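Local coordinates for L-arabinose ABC transporter, periplasmic L-arabinose-binding protein (Burkholderia thailandensis, PDB 4KZK) that probably captures L-arabinose and related sugars such as galactose in the periplasm for uptake by an ABC transporter, at residues G40-Q45 / I72-G77; V95-P100 / M117-V122; N273-P278 / I323-E328. One frame throughout, in Å; residues are numbered along the deposited sequence.

From the N terminus, contact 1 comes first: residues 40-45 and 72-77 close the loop formed by helix 49-65, so that strands 38-43 and 68-73 lie side by side. Contact 2 follows in series, its segments 95-100 and 117-122 closing a second crossover through helix 105-114. The two abut, since strands 38-43 and 94-98 are sheet neighbours, and together they order four consecutive parallel strands near the sugar. Contact 3, centred about 29 and 32 Å from their centres, closes a longer loop much later and joins helix 269-276 to the end of strand 315-324. None of the three nests within or crosses another.

Contact 1 of 3, residues G40-Q45 / I72-G77; sequences GFVVKQ and IAAPSG. With GAL (beta-D-galactopyranose), chain B.
Val42 and Ile72 pair in parallel register where strands 38-43 and 68-73 of a right-handed beta-alpha-beta unit meet, the building block of this Rossmann-like periplasmic binding fold. The tight part is the backbone ladder. Ile72 N donates to Phe41 O, Val43 N to Ile72 O at 3.0 Å, and Ala74 N to Val43 O at 2.9 Å in a nearly straight bond (176° at the hydrogen). Val43 thus uses both its N-H and its carbonyl on the same neighbouring segment. Over the sheet face that carries Val42 and Ile72, the CG1 branch of Val42 stands anti to its own nitrogen (chi1 175°) and reaches Ala74 CB at 3.7 Å, while CG2 lies against Ile72 CB. Leu87 of helix 77-89 closes over both Val42 and Ile72.

Packing thins toward the C-terminal ends, where both segments leave the sheet. Here Pro75, largely exposed to solvent, lays CA and CB against Lys44 O. Beyond Ala74 N no further N-H...O bond joins the segments, and CA-H...O contacts alone continue. The CB of Lys44 points away from residues 72-77; CG sits between backbone N and carbonyl carbon (chi1 59°), and beyond it the chain runs fully extended into the sugar pocket. There Asp124, its salt-bridge partner, and two adjacent galactose hydroxyls grip NZ, which probably fixes the ammonium group against the sugar. Lys44 NZ donates hydrogen bonds to O2 (2.8 Å) and O1 (3.2 Å) of the galactose.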
loop_
_atom_site.group_PDB
_atom_site.type_symbol
_atom_site.label_atom_id
_atom_site.label_comp_id
_atom_site.label_asym_id
_atom_site.label_seq_id
_atom_site.Cartn_x
_atom_site.Cartn_y
_atom_site.Cartn_z
ATOM N N GLY A 40 19.900 6.173 -3.379
ATOM C CA GLY A 40 18.903 6.729 -2.458
ATOM C C GLY A 40 17.645 5.909 -2.509
ATOM O O GLY A 40 17.299 5.384 -3.562
ATOM N N PHE A 41 16.966 5.780 -1.367
ATOM C CA PHE A 41 15.675 5.085 -1.300
ATOM C C PHE A 41 14.779 5.950 -0.420
ATOM O O PHE A 41 14.926 5.983 0.788
ATOM C CB PHE A 41 15.822 3.674 -0.734
ATOM C CG PHE A 41 14.740 2.713 -1.177
ATOM C CD1 PHE A 41 13.395 2.924 -0.862
ATOM C CD2 PHE A 41 15.060 1.592 -1.933
ATOM C CE1 PHE A 41 12.424 2.022 -1.283
ATOM C CE2 PHE A 41 14.087 0.689 -2.347
ATOM C CZ PHE A 41 12.748 0.920 -2.021
ATOM N N VAL A 42 13.885 6.669 -1.077
ATOM C CA VAL A 42 13.124 7.775 -0.485
ATOM C C VAL A 42 11.680 7.328 -0.389
ATOM O O VAL A 42 11.119 6.891 -1.373
ATOM C CB VAL A 42 13.281 9.055 -1.343
ATOM C CG1 VAL A 42 12.403 10.176 -0.806
ATOM C CG2 VAL A 42 14.765 9.445 -1.386
ATOM N N VAL A 43 11.092 7.405 0.807
ATOM C CA VAL A 43 9.732 6.902 1.033
ATOM C C VAL A 43 8.779 7.937 1.623
ATOM O O VAL A 43 9.162 8.760 2.461
ATOM C CB VAL A 43 9.734 5.636 1.939
ATOM C CG1 VAL A 43 10.613 4.550 1.335
ATOM C CG2 VAL A 43 10.153 5.960 3.370
ATOM N N LYS A 44 7.520 7.882 1.211
ATOM C CA LYS A 44 6.554 8.882 1.642
ATOM C C LYS A 44 6.176 8.801 3.120
ATOM O O LYS A 44 5.814 9.814 3.723
ATOM C CB LYS A 44 5.281 8.822 0.787
ATOM C CG LYS A 44 4.572 7.488 0.809
ATOM C CD LYS A 44 3.285 7.474 -0.016
ATOM C CE LYS A 44 2.581 6.134 0.149
ATOM N NZ LYS A 44 1.291 5.984 -0.614
ATOM N N GLN A 45 6.223 7.598 3.707
ATOM C CA GLN A 45 5.596 7.338 5.019
ATOM C C GLN A 45 6.417 6.355 5.832
ATOM O O GLN A 45 6.111 5.152 5.860
ATOM C CB GLN A 45 4.163 6.818 4.872
ATOM C CG GLN A 45 3.157 7.918 4.568
ATOM C CD GLN A 45 1.757 7.364 4.370
ATOM O OE1 GLN A 45 1.275 6.569 5.188
ATOM N NE2 GLN A 45 1.104 7.748 3.284
ATOM N N ILE A 72 15.920 7.878 3.172
ATOM C CA ILE A 72 15.355 9.195 3.520
ATOM C C ILE A 72 13.827 9.161 3.486
ATOM O O ILE A 72 13.219 8.638 2.555
ATOM C CB ILE A 72 15.883 10.317 2.583
ATOM C CG1 ILE A 72 17.419 10.290 2.514
ATOM C CG2 ILE A 72 15.443 11.692 3.089
ATOM C CD1 ILE A 72 17.976 11.191 1.433
ATOM N N ALA A 73 13.227 9.719 4.534
ATOM C CA ALA A 73 11.781 9.909 4.615
ATOM C C ALA A 73 11.439 11.264 4.025
ATOM O O ALA A 73 12.092 12.283 4.337
ATOM C CB ALA A 73 11.320 9.847 6.063
ATOM N N ALA A 74 10.423 11.282 3.163
ATOM C CA ALA A 74 9.993 12.536 2.542
ATOM C C ALA A 74 8.473 12.535 2.402
ATOM O O ALA A 74 7.929 12.160 1.355
ATOM C CB ALA A 74 10.667 12.710 1.206
ATOM N N PRO A 75 7.764 12.963 3.472
ATOM C CA PRO A 75 6.293 12.920 3.429
ATOM C C PRO A 75 5.603 14.101 2.748
ATOM O O PRO A 75 4.383 14.173 2.735
ATOM C CB PRO A 75 5.899 12.830 4.903
ATOM C CG PRO A 75 7.133 12.437 5.635
ATOM C CD PRO A 75 8.246 13.086 4.856
ATOM N N SER A 76 6.392 14.997 2.174
ATOM C CA SER A 76 5.868 16.175 1.486
ATOM C C SER A 76 6.810 16.551 0.368
ATOM O O SER A 76 7.969 16.154 0.374
ATOM C CB SER A 76 5.761 17.352 2.450
ATOM O OG SER A 76 7.042 17.781 2.870
ATOM N N GLY A 77 6.298 17.340 -0.579
ATOM C CA GLY A 77 7.096 17.832 -1.683
ATOM C C GLY A 77 8.336 18.591 -1.229
ATOM O O GLY A 77 9.412 18.402 -1.789
HETATM C C1 GAL B . 1.547 2.313 -1.257
HETATM C C2 GAL B . 0.968 2.237 0.153
HETATM C C3 GAL B . 1.757 1.184 0.943
HETATM C C4 GAL B . 1.764 -0.137 0.178
HETATM C C5 GAL B . 2.340 0.095 -1.208
HETATM C C6 GAL B . 2.317 -1.175 -2.047
HETATM O O1 GAL B . 0.729 3.197 -1.998
HETATM O O2 GAL B . 1.094 3.507 0.751
HETATM O O3 GAL B . 1.222 1.012 2.261
HETATM O O4 GAL B . 0.473 -0.693 0.123
HETATM O O5 GAL B . 1.516 1.038 -1.879
HETATM O O6 GAL B . 2.853 -0.936 -3.338
#

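Contact 2 of 3, residues V95-P100 / M117-V122; sequences VIICAP and MKLMSV
Ile96 and Met120 lie side by side on one face of the sheet, at the middle of two parallel strands, 94-98 and 118-122, the ends of a beta-alpha-beta crossover through helix 105-114. Hydrogen bonding comes first. Four backbone bonds alternate in direction between the strands: Val95 N to Lys118 O at 2.9 Å, Met120 N to Val95 O, Ile97 N to Met120 O, and Val122 N to Ile97 O. In the last, the donor stands 46° above the carbonyl plane. CA-H...O contacts fill in between them, the shortest joining Ile96 CA to Met120 O at 3.2 Å. The buried hydroxyl of Ser121 is hydrogen-bonded to His139 ND1.

Apolar contacts divide between the two faces of the sheet. On the face of Val95, Ile97 and Leu119, one methyl, Leu119 CD1, touches two branches of the neighbouring strand, 3.9 Å from Val95 CG1 and 3.8 Å from Ile97 CG2. On the other face Ile96 splits its branches. CG1 runs alongside Met120, 4.0 Å from its CB, whereas CG2, set anti to the backbone nitrogen by a chi1 of -62°, crosses to Val122 CG1 at 3.8 Å.

At the pocket end Cys98 lays CB against Val122 O, 3.2 Å away, a close van der Waals approach; its side chain also touches Asp123 and Asp124, both of which bind galactose. Strand 94-98 is flanked on its other side by strand 38-43, and the paired strands lie between helix 77-89, which meets Val95 and Ile97, and helix 291-308, which meets Ile96, Met120 and Val122.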
loop_
_atom_site.group_PDB
_atom_site.type_symbol
_atom_site.label_atom_id
_atom_site.label_comp_id
_atom_site.label_asym_id
_atom_site.label_seq_id
_atom_site.Cartn_x
_atom_site.Cartn_y
_atom_site.Cartn_z
ATOM N N VAL A 95 18.357 7.067 -7.447
ATOM C CA VAL A 95 17.337 7.169 -6.395
ATOM C C VAL A 95 16.085 6.373 -6.800
ATOM O O VAL A 95 15.587 6.453 -7.950
ATOM C CB VAL A 95 16.982 8.659 -6.108
ATOM C CG1 VAL A 95 16.575 9.390 -7.381
ATOM C CG2 VAL A 95 15.899 8.793 -5.023
ATOM N N ILE A 96 15.575 5.623 -5.826
ATOM C CA ILE A 96 14.288 4.936 -5.920
ATOM C C ILE A 96 13.358 5.671 -4.965
ATOM O O ILE A 96 13.748 5.955 -3.833
ATOM C CB ILE A 96 14.434 3.459 -5.522
ATOM C CG1 ILE A 96 15.390 2.720 -6.471
ATOM C CG2 ILE A 96 13.087 2.762 -5.481
ATOM C CD1 ILE A 96 15.948 1.433 -5.920
ATOM N N ILE A 97 12.180 6.037 -5.433
ATOM C CA ILE A 97 11.303 6.884 -4.620
ATOM C C ILE A 97 9.843 6.439 -4.675
ATOM O O ILE A 97 9.344 6.097 -5.736
ATOM C CB ILE A 97 11.440 8.376 -5.017
ATOM C CG1 ILE A 97 10.586 9.283 -4.112
ATOM C CG2 ILE A 97 11.140 8.600 -6.504
ATOM C CD1 ILE A 97 10.981 10.741 -4.129
ATOM N N CYS A 98 9.194 6.451 -3.516
ATOM C CA CYS A 98 7.737 6.419 -3.439
ATOM C C CYS A 98 7.338 7.804 -2.968
ATOM O O CYS A 98 7.437 8.104 -1.784
ATOM C CB CYS A 98 7.202 5.355 -2.478
ATOM S SG CYS A 98 5.369 5.354 -2.490
ATOM N N ALA A 99 6.944 8.650 -3.907
ATOM C CA ALA A 99 6.677 10.042 -3.609
ATOM C C ALA A 99 5.369 10.191 -2.841
ATOM O O ALA A 99 4.462 9.379 -2.972
ATOM C CB ALA A 99 6.648 10.850 -4.897
ATOM N N PRO A 100 5.224 11.280 -2.062
ATOM C CA PRO A 100 4.014 11.526 -1.297
ATOM C C PRO A 100 2.900 12.121 -2.156
ATOM O O PRO A 100 1.759 12.174 -1.717
ATOM C CB PRO A 100 4.482 12.524 -0.239
ATOM C CG PRO A 100 5.604 13.239 -0.864
ATOM C CD PRO A 100 6.278 12.257 -1.758
ATOM N N MET A 117 21.526 11.557 -11.314
ATOM C CA MET A 117 20.970 10.419 -10.593
ATOM C C MET A 117 19.940 9.742 -11.481
ATOM O O MET A 117 18.989 10.383 -11.903
ATOM C CB MET A 117 20.303 10.891 -9.291
ATOM C CG MET A 117 21.269 11.398 -8.231
ATOM S SD MET A 117 20.501 11.648 -6.620
ATOM C CE MET A 117 19.726 13.240 -6.867
ATOM N N LYS A 118 20.113 8.451 -11.758
ATOM C CA LYS A 118 19.059 7.680 -12.419
ATOM C C LYS A 118 17.880 7.591 -11.470
ATOM O O LYS A 118 18.088 7.561 -10.260
ATOM C CB LYS A 118 19.559 6.295 -12.795
ATOM C CG LYS A 118 20.527 6.383 -13.961
ATOM C CD LYS A 118 21.199 5.080 -14.313
ATOM C CE LYS A 118 21.901 5.185 -15.657
ATOM N NZ LYS A 118 23.046 6.128 -15.620
ATOM N N LEU A 119 16.676 7.594 -12.040
ATOM C CA LEU A 119 15.428 7.699 -11.277
ATOM C C LEU A 119 14.502 6.507 -11.544
ATOM O O LEU A 119 14.164 6.223 -12.695
ATOM C CB LEU A 119 14.704 9.000 -11.647
ATOM C CG LEU A 119 13.299 9.197 -11.067
ATOM C CD1 LEU A 119 13.325 9.266 -9.551
ATOM C CD2 LEU A 119 12.627 10.417 -11.665
ATOM N N MET A 120 14.061 5.866 -10.455
ATOM C CA MET A 120 13.107 4.757 -10.472
ATOM C C MET A 120 12.036 5.020 -9.414
ATOM O O MET A 120 12.329 5.609 -8.392
ATOM C CB MET A 120 13.833 3.464 -10.129
ATOM C CG MET A 120 12.960 2.227 -10.070
ATOM S SD MET A 120 13.989 0.786 -9.785
ATOM C CE MET A 120 14.890 0.709 -11.328
ATOM N N SER A 121 10.806 4.611 -9.697
ATOM C CA SER A 121 9.705 4.736 -8.728
ATOM C C SER A 121 9.293 3.377 -8.198
ATOM O O SER A 121 9.451 2.336 -8.862
ATOM C CB SER A 121 8.501 5.454 -9.345
ATOM O OG SER A 121 8.064 4.770 -10.480
ATOM N N VAL A 122 8.763 3.387 -6.986
ATOM C CA VAL A 122 8.236 2.175 -6.360
ATOM C C VAL A 122 6.904 2.533 -5.709
ATOM O O VAL A 122 6.751 3.623 -5.137
ATOM C CB VAL A 122 9.270 1.542 -5.388
ATOM C CG1 VAL A 122 9.551 2.429 -4.193
ATOM C CG2 VAL A 122 8.845 0.146 -4.977
#

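Contact 3 of 3, residues N273-P278 / I323-E328; sequences NEFAKP and ITRANE
Phe275, near the end of helix 269-276, inserts its ring into the turn that follows strand 315-324, an example of one aromatic side chain joining a helix to a strand end. One ring face receives backbone: over its centre, Thr324 C stands 4.0 Å and Arg325 N 4.1 Å above the Phe275 plane. In that plane, Ile323 CD1 meets the edge at Phe275 CE2, 3.9 Å away. Glu328 runs antiparallel to the phenylalanine side chain, its CG 3.6 Å from Phe275 CD2, and Arg325 CG lies 3.7 Å from Phe275 CD1.

Extended from CG to NE, the arginine turns its guanidinium 70° from the ring plane, and NH2 makes a weak bond to Glu274 O (3.0 Å, 127° at the hydrogen). A water in the guanidinium plane accepts from Arg325 NE at 2.7 Å and donates to Phe275 O and Lys277 O.

Further out, Thr324 shapes the turn that covers this ring face: its OG1 accepts from Ala326 N in an ST turn, and Asn327 OD1 takes the N-H of Thr324. Glu274 OE2 forms salt bridges with Lys277 and Arg248, while OE1 is hydrogen-bonded to Thr281 OG1. The contact lies away from the pocket, the Ile323 side chain about 13 Å from the galactose. Strand 283-288 of the same sheet lies beside both segments, with Phe283 O receiving Arg325 NH1, Ser286 bonding the backbone of Ile323, and Phe284 touching Thr324.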
loop_
_atom_site.group_PDB
_atom_site.type_symbol
_atom_site.label_atom_id
_atom_site.label_comp_id
_atom_site.label_asym_id
_atom_site.label_seq_id
_atom_site.Cartn_x
_atom_site.Cartn_y
_atom_site.Cartn_z
ATOM N N ASN A 273 0.190 -6.953 14.024
ATOM C CA ASN A 273 -0.228 -6.461 15.345
ATOM C C ASN A 273 -1.668 -6.856 15.626
ATOM O O ASN A 273 -1.998 -7.249 16.738
ATOM C CB ASN A 273 -0.105 -4.940 15.433
ATOM C CG ASN A 273 1.321 -4.461 15.576
ATOM O OD1 ASN A 273 2.218 -5.238 15.912
ATOM N ND2 ASN A 273 1.542 -3.179 15.349
ATOM N N GLU A 274 -2.542 -6.758 14.625
ATOM C CA GLU A 274 -3.930 -7.216 14.820
ATOM C C GLU A 274 -4.007 -8.708 15.036
ATOM O O GLU A 274 -4.773 -9.156 15.884
ATOM C CB GLU A 274 -4.822 -6.866 13.642
ATOM C CG GLU A 274 -4.936 -5.363 13.407
ATOM C CD GLU A 274 -5.579 -4.626 14.564
ATOM O OE1 GLU A 274 -6.633 -5.043 15.048
ATOM O OE2 GLU A 274 -5.013 -3.616 15.019
ATOM N N PHE A 275 -3.216 -9.487 14.304
ATOM C CA PHE A 275 -3.260 -10.948 14.415
ATOM C C PHE A 275 -2.729 -11.467 15.771
ATOM O O PHE A 275 -3.145 -12.539 16.236
ATOM C CB PHE A 275 -2.424 -11.601 13.306
ATOM C CG PHE A 275 -2.921 -11.368 11.898
ATOM C CD1 PHE A 275 -4.239 -11.024 11.617
ATOM C CD2 PHE A 275 -2.046 -11.511 10.827
ATOM C CE1 PHE A 275 -4.668 -10.835 10.305
ATOM C CE2 PHE A 275 -2.474 -11.331 9.528
ATOM C CZ PHE A 275 -3.790 -10.988 9.254
ATOM N N ALA A 276 -1.845 -10.700 16.398
ATOM C CA ALA A 276 -1.239 -11.112 17.655
ATOM C C ALA A 276 -2.112 -10.771 18.864
ATOM O O ALA A 276 -1.828 -11.232 19.967
ATOM C CB ALA A 276 0.121 -10.479 17.796
ATOM N N LYS A 277 -3.175 -9.985 18.688
ATOM C CA LYS A 277 -3.962 -9.576 19.862
ATOM C C LYS A 277 -4.640 -10.770 20.520
ATOM O O LYS A 277 -5.110 -11.665 19.824
ATOM C CB LYS A 277 -4.955 -8.506 19.506
ATOM C CG LYS A 277 -4.227 -7.210 19.269
ATOM C CD LYS A 277 -5.135 -6.080 18.904
ATOM C CE LYS A 277 -4.299 -4.830 18.701
ATOM N NZ LYS A 277 -5.080 -3.826 17.973
ATOM N N PRO A 278 -4.649 -10.807 21.869
ATOM C CA PRO A 278 -5.219 -11.954 22.555
ATOM C C PRO A 278 -6.688 -12.183 22.228
ATOM O O PRO A 278 -7.118 -13.340 22.191
ATOM C CB PRO A 278 -5.029 -11.619 24.041
ATOM C CG PRO A 278 -3.901 -10.662 24.076
ATOM C CD PRO A 278 -3.941 -9.900 22.793
ATOM N N ILE A 323 -3.519 -13.641 3.819
ATOM C CA ILE A 323 -3.126 -14.171 5.126
ATOM C C ILE A 323 -4.180 -13.795 6.151
ATOM O O ILE A 323 -4.790 -12.728 6.092
ATOM C CB ILE A 323 -1.724 -13.742 5.589
ATOM C CG1 ILE A 323 -1.567 -12.223 5.690
ATOM C CG2 ILE A 323 -0.667 -14.357 4.672
ATOM C CD1 ILE A 323 -0.250 -11.833 6.348
ATOM N N THR A 324 -4.385 -14.717 7.075
ATOM C CA THR A 324 -5.224 -14.536 8.227
ATOM C C THR A 324 -4.428 -15.007 9.455
ATOM O O THR A 324 -3.288 -15.387 9.347
ATOM C CB THR A 324 -6.480 -15.412 8.104
ATOM O OG1 THR A 324 -6.090 -16.783 8.191
ATOM C CG2 THR A 324 -7.231 -15.131 6.795
ATOM N N ARG A 325 -5.047 -14.992 10.641
ATOM C CA ARG A 325 -4.395 -15.498 11.834
ATOM C C ARG A 325 -3.917 -16.936 11.649
ATOM O O ARG A 325 -2.905 -17.313 12.230
ATOM C CB ARG A 325 -5.331 -15.379 13.029
ATOM C CG ARG A 325 -5.520 -13.933 13.488
ATOM C CD ARG A 325 -6.667 -13.732 14.465
ATOM N NE ARG A 325 -6.762 -12.322 14.863
ATOM C CZ ARG A 325 -7.300 -11.355 14.123
ATOM N NH1 ARG A 325 -7.827 -11.620 12.923
ATOM N NH2 ARG A 325 -7.309 -10.104 14.572
ATOM N N ALA A 326 -4.619 -17.725 10.840
ATOM C CA ALA A 326 -4.329 -19.159 10.720
ATOM C C ALA A 326 -3.061 -19.478 9.909
ATOM O O ALA A 326 -2.396 -20.493 10.158
ATOM C CB ALA A 326 -5.512 -19.854 10.077
ATOM N N ASN A 327 -2.719 -18.634 8.939
ATOM C CA ASN A 327 -1.597 -18.940 8.057
ATOM C C ASN A 327 -0.522 -17.874 7.935
ATOM O O ASN A 327 0.422 -18.034 7.168
ATOM C CB ASN A 327 -2.124 -19.295 6.666
ATOM C CG ASN A 327 -2.606 -18.086 5.917
ATOM O OD1 ASN A 327 -2.952 -17.093 6.529
ATOM N ND2 ASN A 327 -2.575 -18.128 4.588
ATOM N N GLU A 328 -0.659 -16.758 8.644
ATOM C CA GLU A 328 0.287 -15.651 8.434
ATOM C C GLU A 328 1.751 -16.032 8.666
ATOM O O GLU A 328 2.642 -15.625 7.901
ATOM C CB GLU A 328 -0.084 -14.425 9.276
ATOM C CG GLU A 328 -0.233 -14.644 10.760
ATOM C CD GLU A 328 0.955 -14.203 11.578
ATOM O OE1 GLU A 328 1.986 -13.814 10.992
ATOM O OE2 GLU A 328 0.839 -14.258 12.842
HETATM O O HOH W 1 -5.878 -12.235 17.437
#